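Local coordinates for hypothetical protein TT1561 (Thermus thermophilus, PDB 1UF3) that is of unknown function but, as a calcium-binding member of the calcineurin-like metallophosphoesterase superfamily, is predicted to be a phosphoesterase, at residues 8-14 against 35-41; 100-104 against 143-149; 187-191 against 206-212. One frame throughout, in Å; residues are numbered along the deposited sequence.

Contact 1 of 3, residues 8-14 against 35-41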
# COMPACT_ATOMS: atom_id res chain seq x y z
N ILE A 8 -9.74 14.53 9.08
CA ILE A 8 -8.88 15.68 9.24
C ILE A 8 -8.50 15.89 10.70
O ILE A 8 -9.39 15.97 11.57
CB ILE A 8 -9.57 16.93 8.76
CG1 ILE A 8 -9.92 16.82 7.27
CG2 ILE A 8 -8.70 18.13 8.99
CD1 ILE A 8 -10.90 17.90 6.87
N LEU A 9 -7.19 15.94 10.96
CA LEU A 9 -6.67 16.20 12.31
C LEU A 9 -6.65 17.73 12.41
O LEU A 9 -6.04 18.42 11.57
CB LEU A 9 -5.26 15.61 12.44
CG LEU A 9 -4.57 15.70 13.80
CD1 LEU A 9 -5.42 15.01 14.85
CD2 LEU A 9 -3.18 15.05 13.70
N ALA A 10 -7.33 18.27 13.41
CA ALA A 10 -7.44 19.72 13.56
C ALA A 10 -7.25 20.27 14.98
O ALA A 10 -7.45 19.57 15.97
CB ALA A 10 -8.80 20.17 13.03
N THR A 11 -6.86 21.54 15.05
CA THR A 11 -6.63 22.22 16.32
C THR A 11 -6.41 23.69 16.00
O THR A 11 -6.27 24.07 14.82
CB THR A 11 -5.37 21.67 17.04
OG1 THR A 11 -5.33 22.20 18.37
CG2 THR A 11 -4.10 22.11 16.32
N SER A 12 -6.36 24.51 17.05
CA SER A 12 -6.16 25.94 16.88
C SER A 12 -5.29 26.55 17.98
O SER A 12 -4.94 25.91 18.95
CB SER A 12 -7.51 26.66 16.91
OG SER A 12 -8.08 26.52 18.21
N ASN A 13 -4.93 27.81 17.77
CA ASN A 13 -4.17 28.57 18.74
C ASN A 13 -3.08 27.87 19.54
O ASN A 13 -3.10 27.90 20.76
CB ASN A 13 -5.17 29.22 19.71
CG ASN A 13 -4.57 30.37 20.48
OD1 ASN A 13 -4.22 31.40 19.90
ND2 ASN A 13 -4.44 30.20 21.80
N PRO A 14 -2.11 27.22 18.87
CA PRO A 14 -1.04 26.54 19.62
C PRO A 14 -0.14 27.51 20.43
O PRO A 14 0.54 27.11 21.37
CB PRO A 14 -0.27 25.79 18.53
CG PRO A 14 -0.50 26.65 17.29
CD PRO A 14 -1.98 26.98 17.42
N ALA A 35 -5.45 14.51 6.40
CA ALA A 35 -5.01 15.88 6.31
C ALA A 35 -4.95 16.54 7.70
O ALA A 35 -5.41 15.96 8.68
CB ALA A 35 -5.92 16.63 5.41
N ILE A 36 -4.37 17.73 7.75
CA ILE A 36 -4.26 18.48 8.99
C ILE A 36 -4.71 19.89 8.68
O ILE A 36 -4.39 20.45 7.63
CB ILE A 36 -2.79 18.57 9.48
CG1 ILE A 36 -2.32 17.22 10.02
CG2 ILE A 36 -2.65 19.69 10.50
CD1 ILE A 36 -0.83 17.14 10.35
N ALA A 37 -5.49 20.47 9.59
CA ALA A 37 -5.94 21.84 9.43
C ALA A 37 -5.58 22.53 10.73
O ALA A 37 -5.89 22.04 11.81
CB ALA A 37 -7.43 21.90 9.18
N LEU A 38 -4.89 23.67 10.64
CA LEU A 38 -4.48 24.35 11.86
C LEU A 38 -4.74 25.85 11.81
O LEU A 38 -4.33 26.56 10.88
CB LEU A 38 -3.00 24.03 12.13
CG LEU A 38 -2.38 24.49 13.45
CD1 LEU A 38 -1.05 23.73 13.75
CD2 LEU A 38 -2.19 25.97 13.36
N ILE A 39 -5.47 26.32 12.83
CA ILE A 39 -5.87 27.71 12.97
C ILE A 39 -4.96 28.42 13.97
O ILE A 39 -4.66 27.85 15.01
CB ILE A 39 -7.33 27.81 13.49
CG1 ILE A 39 -8.28 26.98 12.61
CG2 ILE A 39 -7.78 29.25 13.46
CD1 ILE A 39 -8.48 27.54 11.21
N GLY A 40 -4.55 29.65 13.68
CA GLY A 40 -3.68 30.38 14.60
C GLY A 40 -4.38 30.70 15.93
O GLY A 40 -5.52 30.28 16.13
N ASN A 41 -3.74 31.43 16.84
CA ASN A 41 -2.39 31.97 16.66
C ASN A 41 -1.36 30.85 16.65
O ASN A 41 -1.31 30.03 17.56
CB ASN A 41 -2.03 32.92 17.83
CG ASN A 41 -3.03 34.04 18.00
OD1 ASN A 41 -3.21 34.88 17.11
ND2 ASN A 41 -3.69 34.07 19.16
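Leu-9 and Ile-36 stand side by side in a parallel strand pair in which Ile-8 to Ser-12 keep step with Ala-35 to Ile-39. The backbone ladder comes first. Leu-9 N gives its hydrogen to Ala-35 O at 2.9 Å, and Leu-9 O takes one from Ala-37 N. Thr-11 repeats the pattern, with a weak bond from its N to Ala-37 O and a straighter one from Ile-39 N to its O, at 3.1 Å. Asn-13 N to Ile-39 O, 2.8 Å, carries the ladder into the loop. Between these rungs run CA-H...O contacts such as Ile-36 CA to Leu-9 O, 3.1 Å.

Apolar contacts follow on both faces. On one, Ile-8 CG2 meets Ala-37 CB at 4.0 Å, and Ala-10 CB lies near the same methyl. On the other, Leu-9 CB lies against Ile-36 CG1, while Thr-11, with OG1 directed to Glu-211 O, brings CG2 alongside Leu-38 CG, 4.1 Å away.

The third kind centres on a side-chain amide oxygen just past the strand ends. Asn-13 has CG anti to its N (chi1 -162°), which lays its amide beside that of Asn-41, the planes 68° apart. Asn-13 OD1 accepts from Asn-41 N at 3.1 Å and, weakly, from Asn-41 ND2; Asn-41 OD1 accepts from Gln-73 N. The peptide before Asn-41 is cis, and Asn-41 O lies 3.1 Å from Pro-14 CD. Asn-13 and Asn-41 probably stand where related metallophosphoesterases have metal-binding residues.

Helix 18-25 lies over the Leu-9 and Leu-38 face through Phe-24 and Leu-21. Leu-183 and Leu-185 of strand 183-186 pack on the opposite face, and strands 66-69 and 211-216 flank the pair in the sheet.

Contact 2 of 3, residues 100-104 against 143-149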
# COMPACT_ATOMS: atom_id res chain seq x y z
N THR A 100 -6.12 32.95 0.25
CA THR A 100 -5.93 32.20 -0.97
C THR A 100 -6.62 30.83 -0.90
O THR A 100 -7.53 30.64 -0.08
CB THR A 100 -4.39 32.11 -1.32
OG1 THR A 100 -4.22 31.64 -2.65
CG2 THR A 100 -3.66 31.23 -0.35
N PHE A 101 -6.21 29.87 -1.73
CA PHE A 101 -6.88 28.57 -1.73
C PHE A 101 -6.01 27.43 -2.24
O PHE A 101 -4.95 27.67 -2.83
CB PHE A 101 -8.11 28.66 -2.62
CG PHE A 101 -7.79 28.72 -4.08
CD1 PHE A 101 -7.67 27.54 -4.83
CD2 PHE A 101 -7.49 29.93 -4.69
CE1 PHE A 101 -7.26 27.57 -6.14
CE2 PHE A 101 -7.07 29.98 -6.01
CZ PHE A 101 -6.95 28.79 -6.74
N THR A 102 -6.45 26.20 -2.00
CA THR A 102 -5.77 25.04 -2.54
C THR A 102 -6.83 23.93 -2.65
O THR A 102 -7.91 24.07 -2.07
CB THR A 102 -4.59 24.56 -1.66
OG1 THR A 102 -3.88 23.54 -2.36
CG2 THR A 102 -5.07 24.02 -0.34
N PHE A 103 -6.54 22.87 -3.42
CA PHE A 103 -7.48 21.75 -3.55
C PHE A 103 -6.93 20.52 -2.88
O PHE A 103 -5.74 20.23 -2.98
CB PHE A 103 -7.75 21.35 -5.01
CG PHE A 103 -8.53 22.35 -5.79
CD1 PHE A 103 -7.90 23.15 -6.73
CD2 PHE A 103 -9.91 22.45 -5.63
CE1 PHE A 103 -8.63 24.04 -7.51
CE2 PHE A 103 -10.65 23.33 -6.40
CZ PHE A 103 -10.02 24.13 -7.35
N TRP A 104 -7.80 19.80 -2.19
CA TRP A 104 -7.40 18.55 -1.58
C TRP A 104 -8.16 17.48 -2.35
O TRP A 104 -9.19 17.76 -2.97
CB TRP A 104 -7.82 18.48 -0.13
CG TRP A 104 -6.90 19.14 0.83
CD1 TRP A 104 -5.69 19.72 0.57
CD2 TRP A 104 -7.14 19.33 2.23
NE1 TRP A 104 -5.16 20.26 1.72
CE2 TRP A 104 -6.03 20.03 2.76
CE3 TRP A 104 -8.19 18.97 3.10
CZ2 TRP A 104 -5.93 20.40 4.11
CZ3 TRP A 104 -8.10 19.34 4.45
CH2 TRP A 104 -6.98 20.04 4.94
N LEU A 143 -13.54 32.81 -5.08
CA LEU A 143 -13.91 31.42 -5.19
C LEU A 143 -15.11 31.11 -6.08
O LEU A 143 -15.25 29.97 -6.55
CB LEU A 143 -14.15 30.85 -3.79
CG LEU A 143 -12.99 30.94 -2.80
CD1 LEU A 143 -13.44 30.39 -1.44
CD2 LEU A 143 -11.79 30.14 -3.31
N TRP A 144 -15.97 32.10 -6.31
CA TRP A 144 -17.15 31.91 -7.14
C TRP A 144 -16.75 31.56 -8.57
O TRP A 144 -17.57 31.03 -9.32
CB TRP A 144 -18.03 33.17 -7.15
CG TRP A 144 -18.69 33.49 -5.82
CD1 TRP A 144 -18.59 34.66 -5.12
CD2 TRP A 144 -19.58 32.65 -5.06
NE1 TRP A 144 -19.37 34.60 -3.98
CE2 TRP A 144 -19.98 33.38 -3.92
CE3 TRP A 144 -20.07 31.35 -5.24
CZ2 TRP A 144 -20.84 32.85 -2.96
CZ3 TRP A 144 -20.93 30.82 -4.29
CH2 TRP A 144 -21.31 31.58 -3.16
N GLU A 145 -15.51 31.85 -8.96
CA GLU A 145 -15.07 31.54 -10.31
C GLU A 145 -14.82 30.04 -10.43
O GLU A 145 -14.86 29.48 -11.52
CB GLU A 145 -13.77 32.29 -10.65
CG GLU A 145 -13.79 33.79 -10.37
CD GLU A 145 -14.00 34.67 -11.60
OE1 GLU A 145 -14.24 34.15 -12.72
OE2 GLU A 145 -13.92 35.91 -11.44
N LEU A 146 -14.56 29.40 -9.30
CA LEU A 146 -14.30 27.97 -9.27
C LEU A 146 -15.63 27.23 -9.09
O LEU A 146 -16.29 27.38 -8.07
CB LEU A 146 -13.31 27.65 -8.14
CG LEU A 146 -12.06 28.55 -8.17
CD1 LEU A 146 -11.01 28.05 -7.19
CD2 LEU A 146 -11.47 28.59 -9.59
N LYS A 147 -15.98 26.41 -10.07
CA LYS A 147 -17.26 25.71 -10.09
C LYS A 147 -17.46 24.32 -9.48
O LYS A 147 -16.64 23.42 -9.66
CB LYS A 147 -17.78 25.68 -11.54
CG LYS A 147 -17.87 27.04 -12.23
CD LYS A 147 -18.62 28.04 -11.36
CE LYS A 147 -19.21 29.20 -12.16
NZ LYS A 147 -18.21 30.07 -12.83
N ASP A 148 -18.57 24.16 -8.77
CA ASP A 148 -18.96 22.87 -8.20
C ASP A 148 -18.03 22.17 -7.23
O ASP A 148 -17.93 20.94 -7.26
CB ASP A 148 -19.28 21.89 -9.33
CG ASP A 148 -20.15 22.52 -10.41
OD1 ASP A 148 -21.12 23.22 -10.04
OD2 ASP A 148 -19.86 22.32 -11.62
N TYR A 149 -17.35 22.91 -6.36
CA TYR A 149 -16.47 22.24 -5.42
C TYR A 149 -16.97 22.38 -3.99
O TYR A 149 -17.37 23.45 -3.58
CB TYR A 149 -15.05 22.83 -5.47
CG TYR A 149 -14.27 22.61 -6.76
CD1 TYR A 149 -14.21 23.60 -7.74
CD2 TYR A 149 -13.58 21.44 -6.98
CE1 TYR A 149 -13.48 23.42 -8.90
CE2 TYR A 149 -12.84 21.24 -8.13
CZ TYR A 149 -12.79 22.23 -9.08
OH TYR A 149 -12.02 22.03 -10.21
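Leu-146 N donates to Leu-143 O at 2.9 Å, a bond that closes the last 3-10 turn, from which both leucines reach Phe-101. The packing across the contact is apolar, strand 101-104 against a 3-10 turn and the loop after it. Leu-146 CD1 sits over one face of the Phe-101 ring, 4.1 Å from its centroid and 17° off the normal, in a CH-pi contact displaced toward the rim. The same methyl also reaches Phe-103 CZ, at 4.0 Å, and bridges two residues of the strand. Leu-143 adds CD2 against Phe-101 CB.

Phe-103 and Tyr-149 form the tightest part. The rings lie oblique, planes at 46°, and Phe-103 CE2 stands over the centre of the tyrosine ring, 3.5 Å from Tyr-149 CE2. Phe-101 has CG between its N and carbonyl carbon (chi1 73°), which lets the ring meet Leu-146 coming from the opposite direction. With an alanine in place of Tyr-149, the surface under Phe-103 CE2 would be gone, and that ring would probably be left with a gap beside it and greater freedom to turn.

Glu-145 of a second subunit bonds Phe-103 N and Thr-102 OG1, and Leu-146 meets Leu-146 of that subunit, which places the contact at an interface. Within the chain, strand 108-118 backs it, with Leu-109 against both phenylalanines and Ala-111 against Leu-143.

Contact 3 of 3, residues 187-191 against 206-212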
# COMPACT_ATOMS: atom_id res chain seq x y z
N ALA A 187 -11.10 28.99 15.46
CA ALA A 187 -10.31 28.91 16.68
C ALA A 187 -11.22 28.89 17.92
O ALA A 187 -12.30 29.48 17.92
CB ALA A 187 -9.37 30.12 16.77
N GLY A 188 -10.79 28.21 18.96
CA GLY A 188 -11.59 28.19 20.17
C GLY A 188 -11.19 27.10 21.13
O GLY A 188 -10.58 26.10 20.73
N LYS A 189 -11.54 27.29 22.41
CA LYS A 189 -11.24 26.31 23.45
C LYS A 189 -12.48 25.45 23.67
O LYS A 189 -13.60 25.96 23.62
CB LYS A 189 -10.84 27.02 24.76
CG LYS A 189 -9.50 27.75 24.66
CD LYS A 189 -9.14 28.48 25.96
CE LYS A 189 -10.04 29.69 26.20
NZ LYS A 189 -9.79 30.28 27.53
N GLY A 190 -12.27 24.16 23.89
CA GLY A 190 -13.38 23.24 24.08
C GLY A 190 -13.86 22.71 22.74
O GLY A 190 -14.53 23.44 22.00
N GLN A 191 -13.52 21.47 22.41
CA GLN A 191 -13.93 20.92 21.13
C GLN A 191 -15.45 20.85 21.09
O GLN A 191 -16.08 20.40 22.04
CB GLN A 191 -13.35 19.52 20.90
CG GLN A 191 -11.85 19.40 21.08
CD GLN A 191 -11.47 19.05 22.51
OE1 GLN A 191 -11.99 19.64 23.46
NE2 GLN A 191 -10.57 18.10 22.68
N ASP A 206 -8.19 23.96 21.46
CA ASP A 206 -7.07 24.87 21.64
C ASP A 206 -5.84 24.03 22.01
O ASP A 206 -5.81 23.42 23.09
CB ASP A 206 -7.43 25.87 22.76
CG ASP A 206 -6.43 26.98 22.87
OD1 ASP A 206 -5.24 26.66 22.87
OD2 ASP A 206 -6.84 28.15 22.96
N LEU A 207 -4.84 23.98 21.12
CA LEU A 207 -3.64 23.17 21.39
C LEU A 207 -2.83 23.70 22.58
O LEU A 207 -2.09 22.95 23.22
CB LEU A 207 -2.72 23.11 20.15
CG LEU A 207 -2.18 21.74 19.69
CD1 LEU A 207 -0.77 21.91 19.16
CD2 LEU A 207 -2.19 20.74 20.78
N SER A 208 -2.94 24.99 22.85
CA SER A 208 -2.25 25.58 24.00
C SER A 208 -2.82 24.94 25.26
O SER A 208 -2.18 24.92 26.31
CB SER A 208 -2.45 27.10 24.06
OG SER A 208 -3.74 27.43 24.55
N GLU A 209 -4.04 24.40 25.15
CA GLU A 209 -4.69 23.73 26.28
C GLU A 209 -4.58 22.24 26.04
O GLU A 209 -5.19 21.44 26.75
CB GLU A 209 -6.16 24.13 26.36
CG GLU A 209 -6.43 25.63 26.40
CD GLU A 209 -5.91 26.31 27.67
OE1 GLU A 209 -6.06 27.54 27.78
OE2 GLU A 209 -5.35 25.62 28.54
N GLY A 210 -3.79 21.88 25.01
CA GLY A 210 -3.58 20.49 24.65
C GLY A 210 -4.68 19.83 23.83
O GLY A 210 -4.56 18.66 23.47
N GLU A 211 -5.74 20.55 23.50
CA GLU A 211 -6.87 19.96 22.77
C GLU A 211 -6.78 19.87 21.24
O GLU A 211 -6.20 20.73 20.57
CB GLU A 211 -8.16 20.72 23.09
CG GLU A 211 -8.31 21.18 24.53
CD GLU A 211 -9.49 22.11 24.70
OE1 GLU A 211 -9.66 23.01 23.85
OE2 GLU A 211 -10.24 21.95 25.69
N TYR A 212 -7.41 18.83 20.71
CA TYR A 212 -7.49 18.63 19.27
C TYR A 212 -8.66 17.70 18.97
O TYR A 212 -9.21 17.04 19.88
CB TYR A 212 -6.19 18.03 18.71
CG TYR A 212 -5.97 16.60 19.11
CD1 TYR A 212 -6.46 15.55 18.33
CD2 TYR A 212 -5.32 16.29 20.30
CE1 TYR A 212 -6.31 14.23 18.74
CE2 TYR A 212 -5.16 14.99 20.71
CZ TYR A 212 -5.66 13.96 19.94
OH TYR A 212 -5.50 12.67 20.40
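Glu-211 reaches from the start of its strand to the backbone of Gly-190. CB lies 3.6 Å from Gln-191 NE2, and CG passes Gln-191 OE1. The chain then runs on extended beyond CG (chi2 170°) and delivers the carboxylate to two amides. Gly-190 N meets OE1 on the syn side at 2.9 Å, while Asp-206 N uses the anti lone pair of the same Glu-211 OE1, 3.0 Å away. One oxygen thus ties the loop 187-191 to the turn at Asp-206. The other, Glu-211 OE2, is 3.7 Å from Gln-191 OE1.

Gln-191 bends at chi2 and sends NE2 to Tyr-212 O at 3.3 Å; the donor stands 40° out of the carbonyl plane. Lys-189 lies beside Asp-206, its CG 3.2 Å from Asp-206 OD2. Lys-189 NZ is 4.6 Å from Glu-209 OE1, not in contact, though the opposite charges may attract.

Gly-188 to Gln-191 fall where metallophosphoesterases usually have a Gly-His-x-His motif that supplies metal ligands; lysine and glutamine probably stand at the two histidine positions.

In the fold
Contacts 1 and 3 are close neighbours, their centres about 9 Å apart, and strands 7-12 and 211-216 run side by side between them. Just before the second of these strands, Leu-207 N lies 2.9 Å from Ser-12 O, probably in a hydrogen bond. Together the two contacts gather loops at the end of the sheets where related phosphoesterases have their active site. Contact 2 is peripheral, its centre about 20 Å from that of contact 1 and 28 Å from that of contact 3, yet Trp-104 CH2 is 3.6 Å from Ala-35 CB. Ala-35 follows the calcium ligand Asp-34; a calcium ion is about 9 Å from its side chain, at the start of the strand rather than at the loop end where relatives bind their metals.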